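Local coordinates for protein ribose-phosphate pyrophosphokinase (PDB 5MP7) that probably makes phosphoribosyl pyrophosphate, a precursor in nucleotide biosynthesis, by transferring the pyrophosphoryl group of ATP to ribose 5-phosphate with the help of magnesium, at residues 59-64 against 83-88; 76-81 against 93-98; 98-103 against 135-140; 113-118 against 143-148. All coordinates share one frame; numbering follows the deposited sequence.

Contact 1 (59-64 against 83-88); sequences CDAFVL and DALKRG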
loop_
_atom_site.group_PDB
_atom_site.type_symbol
_atom_site.label_atom_id
_atom_site.label_comp_id
_atom_site.label_asym_id
_atom_site.label_seq_id
_atom_site.Cartn_x
_atom_site.Cartn_y
_atom_site.Cartn_z
ATOM N N CYS A 59 12.154 26.237 -60.379
ATOM C CA CYS A 59 10.855 25.994 -60.974
ATOM C C CYS A 59 9.882 27.189 -60.880
ATOM O O CYS A 59 10.024 28.087 -60.066
ATOM C CB CYS A 59 10.209 24.770 -60.332
ATOM S SG CYS A 59 9.513 25.042 -58.661
ATOM N N ASP A 60 8.906 27.169 -61.766
ATOM C CA ASP A 60 7.735 28.014 -61.672
ATOM C C ASP A 60 6.693 27.147 -60.963
ATOM O O ASP A 60 6.201 26.191 -61.534
ATOM C CB ASP A 60 7.266 28.424 -63.064
ATOM C CG ASP A 60 8.230 29.393 -63.745
ATOM O OD1 ASP A 60 9.466 29.151 -63.801
ATOM O OD2 ASP A 60 7.752 30.415 -64.262
ATOM N N ALA A 61 6.419 27.458 -59.704
ATOM C CA ALA A 61 5.634 26.605 -58.848
ATOM C C ALA A 61 4.234 27.131 -58.741
ATOM O O ALA A 61 4.033 28.342 -58.628
ATOM C CB ALA A 61 6.243 26.525 -57.475
ATOM N N PHE A 62 3.270 26.213 -58.801
ATOM C CA PHE A 62 1.860 26.520 -58.589
ATOM C C PHE A 62 1.372 25.656 -57.435
ATOM O O PHE A 62 1.423 24.427 -57.498
ATOM C CB PHE A 62 1.097 26.259 -59.866
ATOM C CG PHE A 62 1.488 27.171 -60.964
ATOM C CD1 PHE A 62 2.624 26.922 -61.723
ATOM C CD2 PHE A 62 0.770 28.324 -61.216
ATOM C CE1 PHE A 62 3.029 27.815 -62.730
ATOM C CE2 PHE A 62 1.162 29.207 -62.229
ATOM C CZ PHE A 62 2.276 28.934 -63.003
ATOM N N VAL A 63 0.971 26.290 -56.350
ATOM C CA VAL A 63 0.653 25.567 -55.123
ATOM C C VAL A 63 -0.839 25.613 -54.952
ATOM O O VAL A 63 -1.365 26.625 -54.610
ATOM C CB VAL A 63 1.301 26.217 -53.910
ATOM C CG1 VAL A 63 1.063 25.377 -52.677
ATOM C CG2 VAL A 63 2.774 26.372 -54.180
ATOM N N LEU A 64 -1.501 24.491 -55.196
ATOM C CA LEU A 64 -2.934 24.406 -55.228
ATOM C C LEU A 64 -3.465 23.875 -53.913
ATOM O O LEU A 64 -3.163 22.777 -53.523
ATOM C CB LEU A 64 -3.353 23.502 -56.381
ATOM C CG LEU A 64 -4.818 23.061 -56.520
ATOM C CD1 LEU A 64 -5.811 24.203 -56.556
ATOM C CD2 LEU A 64 -4.922 22.259 -57.814
ATOM N N ASP A 83 6.710 28.464 -47.905
ATOM C CA ASP A 83 7.990 28.640 -47.186
ATOM C C ASP A 83 9.047 27.686 -47.703
ATOM O O ASP A 83 10.206 28.053 -47.902
ATOM C CB ASP A 83 7.787 28.455 -45.650
ATOM C CG ASP A 83 9.156 28.539 -44.765
ATOM O OD1 ASP A 83 10.001 27.590 -44.779
ATOM O OD2 ASP A 83 9.368 29.524 -43.999
ATOM N N ALA A 84 8.665 26.431 -47.863
ATOM C CA ALA A 84 9.604 25.430 -48.317
ATOM C C ALA A 84 10.092 25.689 -49.740
ATOM O O ALA A 84 11.259 25.494 -50.043
ATOM C CB ALA A 84 8.986 24.047 -48.193
ATOM N N LEU A 85 9.202 26.133 -50.615
ATOM C CA LEU A 85 9.598 26.472 -51.972
ATOM C C LEU A 85 10.469 27.715 -51.997
ATOM O O LEU A 85 11.398 27.814 -52.792
ATOM C CB LEU A 85 8.379 26.729 -52.851
ATOM C CG LEU A 85 7.540 25.500 -53.167
ATOM C CD1 LEU A 85 6.166 25.916 -53.668
ATOM C CD2 LEU A 85 8.192 24.605 -54.196
ATOM N N LYS A 86 10.174 28.676 -51.139
ATOM C CA LYS A 86 11.028 29.840 -51.045
ATOM C C LYS A 86 12.459 29.479 -50.594
ATOM O O LYS A 86 13.433 29.974 -51.184
ATOM C CB LYS A 86 10.417 30.865 -50.129
ATOM C CG LYS A 86 11.335 32.039 -49.834
ATOM C CD LYS A 86 10.607 33.204 -49.150
ATOM C CE LYS A 86 10.857 33.315 -47.649
ATOM N NZ LYS A 86 9.846 32.654 -46.764
ATOM N N ARG A 87 12.584 28.601 -49.605
ATOM C CA ARG A 87 13.915 28.143 -49.148
ATOM C C ARG A 87 14.573 27.111 -50.045
ATOM O O ARG A 87 15.764 26.859 -49.897
ATOM C CB ARG A 87 13.844 27.607 -47.725
ATOM C CG ARG A 87 13.449 28.732 -46.813
ATOM C CD ARG A 87 13.412 28.384 -45.357
ATOM N NE ARG A 87 14.011 29.529 -44.688
ATOM C CZ ARG A 87 13.374 30.546 -44.133
ATOM N NH1 ARG A 87 12.047 30.574 -44.051
ATOM N NH2 ARG A 87 14.097 31.531 -43.593
ATOM N N GLY A 88 13.789 26.484 -50.929
ATOM C CA GLY A 88 14.308 25.572 -51.897
ATOM C C GLY A 88 14.626 26.210 -53.224
ATOM O O GLY A 88 14.797 25.491 -54.205
#
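Strand 60-64 and the last turn of helix 71-87 come nearest at Ala-61 and Leu-85, whose CA atoms stand 7.9 Å apart, too far for backbone hydrogen bonds, so that side chains make the contact. Within 83-88, Leu-85 alone makes the crossing. One of its two methyl groups, CD1, reaches the strand and rests on two residues of the same face. Its closer partner is CG2 of Val-63, 3.5 Å from Leu-85 CD1; the other is CB of Ala-61, 3.9 Å from the same CD1. Val-63 offers CG2 because this methyl lies anti to its carbonyl carbon, with CG1 anti to the backbone N (chi1 -175°). The valine and leucine side chains run past one another in opposite directions rather than meeting end on. Phe-62, between the two strand residues, points away and packs on helix 302-314, on the opposite side of the sheet from helix 71-87. Because Leu-85 also touches Phe-15 of strand 12-16 and Ile-93 of strand 92-97, this one leucine packs on three neighbouring strands. This is the helix-on-sheet packing of a beta-alpha-beta unit in the N-terminal domain. With no polar atom engaged across it, the contact is purely apolar, resting on shape and burial without a hydrogen bond's directional hold.

Contact 2 (76-81 against 93-98); sequences MEQLIM and ITAILP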
loop_
_atom_site.group_PDB
_atom_site.type_symbol
_atom_site.label_atom_id
_atom_site.label_comp_id
_atom_site.label_asym_id
_atom_site.label_seq_id
_atom_site.Cartn_x
_atom_site.Cartn_y
_atom_site.Cartn_z
ATOM N N MET A 76 -2.590 26.911 -43.161
ATOM C CA MET A 76 -1.208 26.681 -42.674
ATOM C C MET A 76 -0.423 25.719 -43.554
ATOM O O MET A 76 0.724 25.966 -43.805
ATOM C CB MET A 76 -1.179 26.150 -41.265
ATOM C CG MET A 76 -1.590 27.189 -40.228
ATOM S SD MET A 76 -0.620 28.714 -40.200
ATOM C CE MET A 76 1.059 28.073 -40.283
ATOM N N GLU A 77 -1.056 24.669 -44.082
ATOM C CA GLU A 77 -0.356 23.765 -44.970
ATOM C C GLU A 77 0.139 24.480 -46.220
ATOM O O GLU A 77 1.252 24.250 -46.653
ATOM C CB GLU A 77 -1.227 22.542 -45.324
ATOM C CG GLU A 77 -0.546 21.571 -46.291
ATOM C CD GLU A 77 -1.261 20.211 -46.436
ATOM O OE1 GLU A 77 -2.244 20.088 -47.235
ATOM O OE2 GLU A 77 -0.802 19.236 -45.775
ATOM N N GLN A 78 -0.700 25.324 -46.810
ATOM C CA GLN A 78 -0.313 26.106 -47.973
ATOM C C GLN A 78 0.824 27.069 -47.661
ATOM O O GLN A 78 1.775 27.163 -48.431
ATOM C CB GLN A 78 -1.520 26.859 -48.525
ATOM C CG GLN A 78 -1.241 27.579 -49.826
ATOM C CD GLN A 78 -2.503 27.941 -50.564
ATOM O OE1 GLN A 78 -3.454 28.377 -49.944
ATOM N NE2 GLN A 78 -2.542 27.706 -51.864
ATOM N N LEU A 79 0.750 27.771 -46.529
ATOM C CA LEU A 79 1.839 28.671 -46.129
ATOM C C LEU A 79 3.146 27.935 -45.887
ATOM O O LEU A 79 4.199 28.449 -46.265
ATOM C CB LEU A 79 1.499 29.455 -44.859
ATOM C CG LEU A 79 0.315 30.405 -44.974
ATOM C CD1 LEU A 79 -0.087 30.887 -43.600
ATOM C CD2 LEU A 79 0.628 31.564 -45.883
ATOM N N ILE A 80 3.073 26.757 -45.276
ATOM C CA ILE A 80 4.267 25.930 -45.025
ATOM C C ILE A 80 4.912 25.452 -46.344
ATOM O O ILE A 80 6.110 25.523 -46.490
ATOM C CB ILE A 80 3.946 24.779 -44.082
ATOM C CG1 ILE A 80 3.802 25.331 -42.681
ATOM C CG2 ILE A 80 5.036 23.740 -44.037
ATOM C CD1 ILE A 80 2.979 24.431 -41.767
ATOM N N MET A 81 4.101 25.035 -47.309
ATOM C CA MET A 81 4.595 24.651 -48.623
ATOM C C MET A 81 5.245 25.809 -49.351
ATOM O O MET A 81 6.253 25.636 -50.032
ATOM C CB MET A 81 3.459 24.099 -49.501
ATOM C CG MET A 81 3.122 22.661 -49.165
ATOM S SD MET A 81 1.580 21.998 -49.854
ATOM C CE MET A 81 2.096 21.645 -51.508
ATOM N N ILE A 93 6.588 31.717 -57.371
ATOM C CA ILE A 93 5.582 30.969 -56.620
ATOM C C ILE A 93 4.204 31.608 -56.779
ATOM O O ILE A 93 3.994 32.751 -56.402
ATOM C CB ILE A 93 5.932 30.913 -55.130
ATOM C CG1 ILE A 93 7.313 30.336 -54.971
ATOM C CG2 ILE A 93 4.929 30.036 -54.369
ATOM C CD1 ILE A 93 7.873 30.516 -53.590
ATOM N N THR A 94 3.262 30.867 -57.332
ATOM C CA THR A 94 1.892 31.312 -57.416
ATOM C C THR A 94 1.016 30.456 -56.481
ATOM O O THR A 94 1.034 29.260 -56.572
ATOM C CB THR A 94 1.373 31.173 -58.856
ATOM O OG1 THR A 94 2.218 31.907 -59.764
ATOM C CG2 THR A 94 -0.038 31.674 -58.956
ATOM N N ALA A 95 0.283 31.078 -55.581
ATOM C CA ALA A 95 -0.667 30.398 -54.733
ATOM C C ALA A 95 -2.030 30.386 -55.415
ATOM O O ALA A 95 -2.527 31.411 -55.889
ATOM C CB ALA A 95 -0.787 31.099 -53.405
ATOM N N ILE A 96 -2.643 29.223 -55.476
ATOM C CA ILE A 96 -3.962 29.085 -56.046
ATOM C C ILE A 96 -4.920 28.734 -54.910
ATOM O O ILE A 96 -4.767 27.713 -54.257
ATOM C CB ILE A 96 -3.961 27.985 -57.093
ATOM C CG1 ILE A 96 -3.117 28.422 -58.269
ATOM C CG2 ILE A 96 -5.368 27.712 -57.572
ATOM C CD1 ILE A 96 -2.760 27.259 -59.143
ATOM N N LEU A 97 -5.891 29.601 -54.677
ATOM C CA LEU A 97 -6.867 29.379 -53.621
ATOM C C LEU A 97 -8.255 29.440 -54.233
ATOM O O LEU A 97 -8.817 30.496 -54.288
ATOM C CB LEU A 97 -6.727 30.444 -52.561
ATOM C CG LEU A 97 -5.390 30.396 -51.816
ATOM C CD1 LEU A 97 -4.396 31.280 -52.513
ATOM C CD2 LEU A 97 -5.541 30.892 -50.385
ATOM N N PRO A 98 -8.787 28.314 -54.737
ATOM C CA PRO A 98 -10.029 28.384 -55.499
ATOM C C PRO A 98 -11.152 29.015 -54.689
ATOM O O PRO A 98 -11.908 29.802 -55.225
ATOM C CB PRO A 98 -10.320 26.926 -55.823
ATOM C CG PRO A 98 -9.001 26.253 -55.800
ATOM C CD PRO A 98 -8.225 26.945 -54.726
#
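Along 93-98, Ala-95 is the first residue to meet segment 76-81: its CB points to the helix and lies 4.1 Å from NE2 of Gln-78. The two short segments run nearly antiparallel, at 169°, with their axes 10.4 Å apart, as expected where a helix returns over a parallel sheet in a beta-alpha-beta crossover. Gln-78 spans that gap. Its CG is anti to the backbone N (chi1 -174°) and the chain stays extended beyond it, which carries the amide down to the strand. Ile-96 contributes its backbone, while its side chain ends farther from the helix. NE2 of Gln-78 donates to O of Ile-96 over 3.3 Å with an N-H...O angle of 154°. The acceptor lies close to the plane of the glutamine amide, yet the nitrogen sits well above the carbonyl plane of Ile-96. A second, weak bond goes from NE2 to O of Val-63, on the neighbouring strand. Leu-97 then brings its branch end back to the amide: CD2 lies 3.3 Å from OE1 of Gln-78, and CG is 3.4 Å from the same oxygen. The two side chains cross obliquely. The chemistry is thus that of a buried amide whose nitrogen links two strand carbonyls to the helix while its oxygen rests beside leucine carbon, a polar link within an otherwise largely apolar interface.

Contact 3 (98-103 against 135-140); sequences PFYPYA and VDLHTD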
loop_
_atom_site.group_PDB
_atom_site.type_symbol
_atom_site.label_atom_id
_atom_site.label_comp_id
_atom_site.label_asym_id
_atom_site.label_seq_id
_atom_site.Cartn_x
_atom_site.Cartn_y
_atom_site.Cartn_z
ATOM N N PRO A 98 -8.787 28.314 -54.737
ATOM C CA PRO A 98 -10.029 28.384 -55.499
ATOM C C PRO A 98 -11.152 29.015 -54.689
ATOM O O PRO A 98 -11.908 29.802 -55.225
ATOM C CB PRO A 98 -10.320 26.926 -55.823
ATOM C CG PRO A 98 -9.001 26.253 -55.800
ATOM C CD PRO A 98 -8.225 26.945 -54.726
ATOM N N PHE A 99 -11.245 28.687 -53.409
ATOM C CA PHE A 99 -12.113 29.392 -52.472
ATOM C C PHE A 99 -11.211 30.164 -51.501
ATOM O O PHE A 99 -10.417 29.569 -50.763
ATOM C CB PHE A 99 -12.973 28.366 -51.757
ATOM C CG PHE A 99 -13.785 28.907 -50.606
ATOM C CD1 PHE A 99 -15.037 29.442 -50.837
ATOM C CD2 PHE A 99 -13.320 28.813 -49.298
ATOM C CE1 PHE A 99 -15.818 29.904 -49.797
ATOM C CE2 PHE A 99 -14.086 29.273 -48.252
ATOM C CZ PHE A 99 -15.337 29.832 -48.501
ATOM N N TYR A 100 -11.285 31.489 -51.547
ATOM C CA TYR A 100 -10.392 32.346 -50.763
ATOM C C TYR A 100 -10.850 32.369 -49.308
ATOM O O TYR A 100 -11.946 32.820 -49.003
ATOM C CB TYR A 100 -10.381 33.734 -51.361
ATOM C CG TYR A 100 -9.331 34.657 -50.825
ATOM C CD1 TYR A 100 -9.509 35.334 -49.615
ATOM C CD2 TYR A 100 -8.192 34.951 -51.561
ATOM C CE1 TYR A 100 -8.572 36.246 -49.147
ATOM C CE2 TYR A 100 -7.227 35.867 -51.093
ATOM C CZ TYR A 100 -7.441 36.519 -49.896
ATOM O OH TYR A 100 -6.541 37.412 -49.404
ATOM N N PRO A 101 -10.048 31.837 -48.408
ATOM C CA PRO A 101 -10.449 31.819 -47.009
ATOM C C PRO A 101 -10.512 33.210 -46.377
ATOM O O PRO A 101 -9.660 34.049 -46.672
ATOM C CB PRO A 101 -9.330 31.007 -46.323
ATOM C CG PRO A 101 -8.192 30.989 -47.263
ATOM C CD PRO A 101 -8.634 31.496 -48.590
ATOM N N TYR A 102 -11.514 33.394 -45.508
ATOM C CA TYR A 102 -11.809 34.604 -44.810
ATOM C C TYR A 102 -12.309 35.718 -45.713
ATOM O O TYR A 102 -12.323 36.878 -45.305
ATOM C CB TYR A 102 -10.600 35.061 -43.968
ATOM C CG TYR A 102 -10.375 34.176 -42.821
ATOM C CD1 TYR A 102 -11.109 34.329 -41.685
ATOM C CD2 TYR A 102 -9.447 33.138 -42.885
ATOM C CE1 TYR A 102 -10.913 33.513 -40.595
ATOM C CE2 TYR A 102 -9.232 32.303 -41.812
ATOM C CZ TYR A 102 -9.973 32.499 -40.661
ATOM O OH TYR A 102 -9.860 31.634 -39.616
ATOM N N ALA A 103 -12.724 35.399 -46.927
ATOM C CA ALA A 103 -13.207 36.428 -47.880
ATOM C C ALA A 103 -14.386 37.214 -47.361
ATOM O O ALA A 103 -14.499 38.384 -47.683
ATOM C CB ALA A 103 -13.534 35.821 -49.227
ATOM N N VAL A 135 -10.979 32.143 -57.484
ATOM C CA VAL A 135 -12.182 32.098 -58.291
ATOM C C VAL A 135 -13.290 32.774 -57.520
ATOM O O VAL A 135 -13.571 32.376 -56.393
ATOM C CB VAL A 135 -12.612 30.644 -58.602
ATOM C CG1 VAL A 135 -13.833 30.623 -59.535
ATOM C CG2 VAL A 135 -11.458 29.858 -59.229
ATOM N N ASP A 136 -13.970 33.718 -58.163
ATOM C CA ASP A 136 -15.157 34.373 -57.616
ATOM C C ASP A 136 -15.059 34.803 -56.151
ATOM O O ASP A 136 -15.767 34.311 -55.248
ATOM C CB ASP A 136 -16.435 33.571 -57.897
ATOM C CG ASP A 136 -16.898 33.680 -59.372
ATOM O OD1 ASP A 136 -16.873 34.795 -59.973
ATOM O OD2 ASP A 136 -17.271 32.638 -59.961
ATOM N N LEU A 137 -14.146 35.739 -55.936
ATOM C CA LEU A 137 -14.007 36.409 -54.665
ATOM C C LEU A 137 -15.339 36.993 -54.185
ATOM O O LEU A 137 -16.152 37.463 -54.970
ATOM C CB LEU A 137 -12.959 37.501 -54.777
ATOM C CG LEU A 137 -11.580 37.000 -55.161
ATOM C CD1 LEU A 137 -10.712 38.140 -55.639
ATOM C CD2 LEU A 137 -10.940 36.270 -53.997
ATOM N N HIS A 138 -15.541 36.972 -52.875
ATOM C CA HIS A 138 -16.734 37.525 -52.268
ATOM C C HIS A 138 -16.926 38.998 -52.676
ATOM O O HIS A 138 -18.055 39.428 -52.913
ATOM C CB HIS A 138 -16.631 37.395 -50.750
ATOM C CG HIS A 138 -17.821 37.912 -50.023
ATOM N ND1 HIS A 138 -19.019 37.230 -50.002
ATOM C CD2 HIS A 138 -18.010 39.042 -49.305
ATOM C CE1 HIS A 138 -19.897 37.915 -49.292
ATOM N NE2 HIS A 138 -19.307 39.016 -48.853
ATOM N N THR A 139 -15.822 39.758 -52.719
ATOM C CA THR A 139 -15.792 41.096 -53.327
ATOM C C THR A 139 -14.592 41.234 -54.217
ATOM O O THR A 139 -13.523 40.744 -53.887
ATOM C CB THR A 139 -15.699 42.236 -52.287
ATOM O OG1 THR A 139 -14.868 41.825 -51.190
ATOM C CG2 THR A 139 -17.115 42.653 -51.793
ATOM N N ASP A 140 -14.777 41.959 -55.310
ATOM C CA ASP A 140 -13.752 42.158 -56.295
ATOM C C ASP A 140 -12.579 42.971 -55.730
ATOM O O ASP A 140 -11.450 42.821 -56.159
ATOM C CB ASP A 140 -14.348 42.856 -57.522
ATOM C CG ASP A 140 -15.573 42.093 -58.140
ATOM O OD1 ASP A 140 -16.207 41.275 -57.433
ATOM O OD2 ASP A 140 -15.909 42.330 -59.332
HETATM O O HOH W 1 -12.817 32.646 -53.522
#
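Tyr-100 and Leu-137 make the apolar part of this loop-to-loop contact. CD2 of the leucine rests 3.7 Å from CB of Tyr-100 and also approaches the start of the ring, at CG and CD2, from an oblique direction. With chi1 at -169° the tyrosine ring swings opposite the backbone N and extends toward helix 116-127, where its hydroxyl is hydrogen-bonded to O of Ala-117. A second side-chain approach is between carbon atoms: CB of Ala-103, the last residue of a type II turn that starts at Tyr-100, lies 3.8 Å from CB of His-138. O of Ala-103 lies obliquely to the imidazole, 3.9 Å from CD2 of His-138.

Backbone polar links hold the other end. N of Val-135 gives a weak hydrogen bond to O of Pro-98, 3.4 Å away. Farther along, one water bridges the loops, accepting from N of Tyr-100 at 2.8 Å and donating to O of Val-135 at 3.0 Å. A weak direct bond is thus followed by a water-mediated link where the two chains part.

The loops follow adjacent parallel strands, 92-97 and 131-135, and probably carry part of the active site. His-138 is a predicted magnesium ligand, and its side chain lies about 4 Å from that of Arg-104, a predicted ATP-binding residue. ND1 of His-138 is hydrogen-bonded to OD2 of Asp-231. Backbone bonds, water and carbon contacts together therefore join the histidine loop to the one leading to the predicted ATP-binding residues, and the bond to Asp-231 probably helps to orient the imidazole.

Contact 4 (113-118 against 143-148); sequences EPISAR and QGFFDG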
loop_
_atom_site.group_PDB
_atom_site.type_symbol
_atom_site.label_atom_id
_atom_site.label_comp_id
_atom_site.label_asym_id
_atom_site.label_seq_id
_atom_site.Cartn_x
_atom_site.Cartn_y
_atom_site.Cartn_z
ATOM N N GLU A 113 -12.887 44.905 -35.101
ATOM C CA GLU A 113 -12.793 43.649 -35.765
ATOM C C GLU A 113 -11.517 43.663 -36.590
ATOM O O GLU A 113 -10.965 44.721 -36.886
ATOM C CB GLU A 113 -14.004 43.446 -36.678
ATOM C CG GLU A 113 -15.267 43.245 -35.888
ATOM C CD GLU A 113 -16.404 42.658 -36.695
ATOM O OE1 GLU A 113 -16.256 41.477 -37.059
ATOM O OE2 GLU A 113 -17.461 43.287 -36.893
ATOM N N PRO A 114 -11.064 42.482 -36.993
ATOM C CA PRO A 114 -9.994 42.367 -37.971
ATOM C C PRO A 114 -10.512 42.456 -39.407
ATOM O O PRO A 114 -11.705 42.279 -39.663
ATOM C CB PRO A 114 -9.500 40.967 -37.724
ATOM C CG PRO A 114 -10.761 40.220 -37.362
ATOM C CD PRO A 114 -11.591 41.174 -36.577
ATOM N N ILE A 115 -9.618 42.713 -40.330
ATOM C CA ILE A 115 -9.911 42.514 -41.737
ATOM C C ILE A 115 -9.159 41.273 -42.140
ATOM O O ILE A 115 -8.041 41.318 -42.642
ATOM C CB ILE A 115 -9.561 43.737 -42.607
ATOM C CG1 ILE A 115 -10.259 44.958 -42.040
ATOM C CG2 ILE A 115 -10.038 43.503 -44.016
ATOM C CD1 ILE A 115 -10.032 46.256 -42.776
ATOM N N SER A 116 -9.762 40.141 -41.849
ATOM C CA SER A 116 -9.086 38.854 -42.007
ATOM C C SER A 116 -8.688 38.519 -43.432
ATOM O O SER A 116 -7.712 37.821 -43.629
ATOM C CB SER A 116 -9.961 37.765 -41.479
ATOM O OG SER A 116 -9.984 37.874 -40.102
ATOM N N ALA A 117 -9.462 38.978 -44.415
ATOM C CA ALA A 117 -9.132 38.739 -45.814
ATOM C C ALA A 117 -7.822 39.431 -46.189
ATOM O O ALA A 117 -7.065 38.927 -47.003
ATOM C CB ALA A 117 -10.250 39.215 -46.713
ATOM N N ARG A 118 -7.575 40.597 -45.599
ATOM C CA ARG A 118 -6.332 41.321 -45.830
ATOM C C ARG A 118 -5.175 40.599 -45.115
ATOM O O ARG A 118 -4.071 40.514 -45.647
ATOM C CB ARG A 118 -6.456 42.805 -45.404
ATOM C CG ARG A 118 -5.132 43.585 -45.327
ATOM C CD ARG A 118 -4.414 43.599 -46.654
ATOM N NE ARG A 118 -3.027 44.024 -46.666
ATOM C CZ ARG A 118 -2.564 45.253 -46.889
ATOM N NH1 ARG A 118 -1.255 45.435 -46.956
ATOM N NH2 ARG A 118 -3.356 46.313 -47.027
ATOM N N GLN A 143 -8.905 41.763 -54.619
ATOM C CA GLN A 143 -7.826 41.832 -55.576
ATOM C C GLN A 143 -6.770 42.911 -55.189
ATOM O O GLN A 143 -5.578 42.704 -55.337
ATOM C CB GLN A 143 -8.449 42.115 -56.930
ATOM C CG GLN A 143 -7.611 41.830 -58.143
ATOM C CD GLN A 143 -8.392 42.091 -59.429
ATOM O OE1 GLN A 143 -9.186 43.051 -59.525
ATOM N NE2 GLN A 143 -8.163 41.253 -60.427
ATOM N N GLY A 144 -7.198 44.015 -54.608
ATOM C CA GLY A 144 -6.269 45.015 -54.091
ATOM C C GLY A 144 -5.600 44.754 -52.736
ATOM O O GLY A 144 -4.756 45.549 -52.312
ATOM N N PHE A 145 -5.930 43.652 -52.076
ATOM C CA PHE A 145 -5.338 43.316 -50.796
ATOM C C PHE A 145 -3.955 42.762 -50.874
ATOM O O PHE A 145 -3.283 42.679 -49.868
ATOM C CB PHE A 145 -6.203 42.310 -50.052
ATOM C CG PHE A 145 -7.474 42.876 -49.490
ATOM C CD1 PHE A 145 -7.844 44.200 -49.664
ATOM C CD2 PHE A 145 -8.317 42.048 -48.789
ATOM C CE1 PHE A 145 -9.038 44.677 -49.153
ATOM C CE2 PHE A 145 -9.501 42.518 -48.273
ATOM C CZ PHE A 145 -9.862 43.846 -48.445
ATOM N N PHE A 146 -3.530 42.349 -52.050
ATOM C CA PHE A 146 -2.234 41.694 -52.243
ATOM C C PHE A 146 -1.321 42.612 -53.066
ATOM O O PHE A 146 -1.755 43.162 -54.073
ATOM C CB PHE A 146 -2.457 40.361 -52.948
ATOM C CG PHE A 146 -1.221 39.549 -53.116
ATOM C CD1 PHE A 146 -0.668 38.889 -52.029
ATOM C CD2 PHE A 146 -0.607 39.449 -54.358
ATOM C CE1 PHE A 146 0.464 38.125 -52.173
ATOM C CE2 PHE A 146 0.541 38.694 -54.511
ATOM C CZ PHE A 146 1.072 38.021 -53.420
ATOM N N ASP A 147 -0.075 42.786 -52.608
ATOM C CA ASP A 147 0.872 43.655 -53.278
ATOM C C ASP A 147 1.542 42.906 -54.455
ATOM O O ASP A 147 2.692 42.510 -54.385
ATOM C CB ASP A 147 1.915 44.169 -52.286
ATOM C CG ASP A 147 3.017 45.040 -52.972
ATOM O OD1 ASP A 147 2.684 45.914 -53.836
ATOM O OD2 ASP A 147 4.216 44.848 -52.631
ATOM N N GLY A 148 0.810 42.716 -55.531
ATOM C CA GLY A 148 1.297 41.897 -56.616
ATOM C C GLY A 148 0.145 41.436 -57.478
ATOM O O GLY A 148 -0.995 41.748 -57.187
#
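The Phe-145 ring lies against the first turn of helix 116-127, with Arg-118 over one face and Ala-117 at its edge. CB of Arg-118 forms a CH-pi contact 4.2 Å from the ring centroid and 22° off the ring normal, displaced toward the rim. CB of Ala-117 lies in the ring plane, 3.7 Å from CE2 of Phe-145, and CG2 of Ile-115 approaches the same ring carbon obliquely, at 4.4 Å. Ile-115 holds the N-cap position, and the ring therefore touches residues from the N-cap into the first turn. The guanidinium of Arg-118 is tilted 27° from the phenyl ring and has O of Phe-145 over one of its faces. That oxygen is not hydrogen-bonded to the arginine: NE is paired instead with OD1 of Asp-122, one turn on, in a salt bridge. The arginine chain bends at its second torsion (chi2 59°), bringing the CD methylene alongside the phenylalanine backbone. Ala-121 packs on Phe-145 as well, which extends the contact along the helix. N of Ile-115 is hydrogen-bonded to OD1 of Asp-83 of a neighbouring subunit, so the loop before strand 150-153 is packed on an element of the hexamer interface. At the bend in Arg-118, CD comes to 3.5 Å from O of Phe-145.

From the N terminus, contact 1 closes the loop from strand 60-64 to the end of helix 71-87. Contact 2 opens inside that loop and closes beyond it on strand 92-97, so the two cross; together they fix one beta-alpha-beta unit, whose strands pair through Ala-61 and Val-63 with Thr-94. Contact 3 follows in series, sharing Pro-98 with contact 2 where the strand runs out, and reaches the loop after strand 131-135. Contact 4 starts within that span and closes after it, crossing contact 3; Tyr-102 packs on Ser-116 between them. The N-terminal sheet, its helices and the loops that probably line the active site are thereby tied successively, and all four contacts adjoin a second subunit.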